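KLLA0E08119p (Kluyveromyces lactis, PDB 3VA7) probably carboxylates urea to urea-1-carboxylate at the expense of ATP, using biotin as carboxyl carrier, as the urea carboxylase portion of a longer bifunctional enzyme. Local coordinates at residues K456-E460 with A461-T465. Sequence-based numbering, arbitrary orientation.
Sequences KMFKE and AKVAT
Met457 and Lys462 are joined where the short helix 456-460 ends: the N of Lys462 donates to the O of Met457 at 3.3 Å, with an N-H...O angle of 138°. A second bond runs from the N of Ala461 to the O of Phe458 at 3.1 Å, although the place of that oxygen is less sure. Together with the positive phi of Ala461, 73°, these two bonds back into the last turn define a Schellman motif. The N of Ala461 also makes a weak bond to the O of Met457. Lys462 then centres an inverse gamma turn that redirects the chain.

The Met457 side chain follows this bend. From CB, the anti setting about chi1 (-177°) carries CG to the O of Lys462, 3.4 Å away. The turn at chi2 brings SD to the same carbonyl oxygen, 3.7 Å, and to CG1 of Val463, 3.9 Å, the two side chains crossing at about a right angle. The same CG1 lies at the Phe458 ring edge, near its plane, 4.0 Å from CD2. Between the exposed Glu460 and Lys462, CB meets CG at 3.8 Å. The turn, part of the biotin carboxylase C-terminal domain, packs through Met457, Phe458 and Val463 on Leu259 of strand 249-261, in the ATP-binding domain.

An alanine in place of Met457 would remove CG and SD and would probably leave CG1 of Val463 without its sulfur neighbour, opening a gap beside Leu259. Chemically, the contact combines backbone capping with an apolar inner cluster, while Glu460 and Lys462 carry opposite charges whose OE2 and NZ stay 4.8 Å apart, so any attraction between them is probably modest.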
loop_
_atom_site.group_PDB
_atom_site.type_symbol
_atom_site.label_atom_id
_atom_site.label_comp_id
_atom_site.label_asym_id
_atom_site.label_seq_id
_atom_site.Cartn_x
_atom_site.Cartn_y
_atom_site.Cartn_z
ATOM N N LYS A 456 -21.836 -29.520 -4.517
ATOM C CA LYS A 456 -22.993 -30.388 -4.643
ATOM C C LYS A 456 -23.132 -31.052 -3.266
ATOM O O LYS A 456 -24.238 -31.099 -2.693
ATOM C CB LYS A 456 -22.760 -31.403 -5.784
ATOM C CG LYS A 456 -23.927 -32.372 -6.142
ATOM C CD LYS A 456 -24.899 -31.749 -7.166
ATOM C CE LYS A 456 -25.196 -32.744 -8.333
ATOM N NZ LYS A 456 -26.235 -32.206 -9.281
ATOM N N MET A 457 -21.992 -31.497 -2.718
ATOM C CA MET A 457 -21.929 -32.029 -1.362
ATOM C C MET A 457 -22.765 -31.207 -0.395
ATOM O O MET A 457 -23.808 -31.663 0.082
ATOM C CB MET A 457 -20.490 -32.079 -0.877
ATOM C CG MET A 457 -20.316 -32.694 0.532
ATOM S SD MET A 457 -20.422 -31.534 1.911
ATOM C CE MET A 457 -18.976 -30.483 1.637
ATOM N N PHE A 458 -22.340 -29.982 -0.127
ATOM C CA PHE A 458 -23.035 -29.215 0.870
ATOM C C PHE A 458 -24.515 -29.155 0.579
ATOM O O PHE A 458 -25.299 -29.285 1.488
ATOM C CB PHE A 458 -22.461 -27.813 1.020
ATOM C CG PHE A 458 -23.028 -27.047 2.184
ATOM C CD1 PHE A 458 -23.517 -25.757 2.009
ATOM C CD2 PHE A 458 -23.073 -27.614 3.455
ATOM C CE1 PHE A 458 -24.025 -25.046 3.073
ATOM C CE2 PHE A 458 -23.584 -26.921 4.535
ATOM C CZ PHE A 458 -24.059 -25.644 4.351
ATOM N N LYS A 459 -24.903 -28.984 -0.678
ATOM C CA LYS A 459 -26.324 -28.820 -0.989
ATOM C C LYS A 459 -27.130 -30.087 -0.753
ATOM O O LYS A 459 -28.262 -30.051 -0.273
ATOM C CB LYS A 459 -26.549 -28.350 -2.419
ATOM C CG LYS A 459 -27.893 -27.689 -2.563
ATOM C CD LYS A 459 -28.266 -27.506 -4.000
ATOM C CE LYS A 459 -29.694 -26.989 -4.104
ATOM N NZ LYS A 459 -30.616 -28.012 -3.543
ATOM N N GLU A 460 -26.551 -31.220 -1.110
ATOM C CA GLU A 460 -27.276 -32.475 -0.950
ATOM C C GLU A 460 -27.251 -32.921 0.517
ATOM O O GLU A 460 -27.941 -33.874 0.912
ATOM C CB GLU A 460 -26.739 -33.525 -1.934
ATOM C CG GLU A 460 -27.249 -33.281 -3.377
ATOM C CD GLU A 460 -26.517 -34.129 -4.438
ATOM O OE1 GLU A 460 -26.904 -34.021 -5.636
ATOM O OE2 GLU A 460 -25.563 -34.892 -4.096
ATOM N N ALA A 461 -26.467 -32.176 1.311
ATOM C CA ALA A 461 -26.342 -32.361 2.739
ATOM C C ALA A 461 -25.530 -33.605 3.049
ATOM O O ALA A 461 -25.578 -34.119 4.146
ATOM C CB ALA A 461 -27.736 -32.382 3.427
ATOM N N LYS A 462 -24.743 -34.074 2.089
ATOM C CA LYS A 462 -23.867 -35.218 2.362
ATOM C C LYS A 462 -22.630 -34.780 3.161
ATOM O O LYS A 462 -21.496 -34.985 2.746
ATOM C CB LYS A 462 -23.520 -36.032 1.090
ATOM C CG LYS A 462 -24.624 -36.044 -0.003
ATOM C CD LYS A 462 -25.120 -37.487 -0.332
ATOM C CE LYS A 462 -23.985 -38.508 -0.717
ATOM N NZ LYS A 462 -23.983 -38.941 -2.155
ATOM N N VAL A 463 -22.895 -34.192 4.326
ATOM C CA VAL A 463 -21.897 -33.635 5.261
ATOM C C VAL A 463 -21.487 -34.626 6.357
ATOM O O VAL A 463 -22.330 -35.285 6.950
ATOM C CB VAL A 463 -22.451 -32.341 6.003
ATOM C CG1 VAL A 463 -22.780 -31.231 5.031
ATOM C CG2 VAL A 463 -23.700 -32.649 6.866
ATOM N N ALA A 464 -20.202 -34.704 6.657
ATOM C CA ALA A 464 -19.748 -35.519 7.770
ATOM C C ALA A 464 -18.461 -34.940 8.323
ATOM O O ALA A 464 -17.750 -34.263 7.610
ATOM C CB ALA A 464 -19.536 -36.920 7.324
ATOM N N THR A 465 -18.171 -35.215 9.588
ATOM C CA THR A 465 -16.967 -34.734 10.260
ATOM C C THR A 465 -15.695 -35.018 9.431
ATOM O O THR A 465 -14.591 -34.510 9.717
ATOM C CB THR A 465 -16.902 -35.289 11.731
ATOM O OG1 THR A 465 -18.072 -34.859 12.460
ATOM C CG2 THR A 465 -15.666 -34.793 12.486
#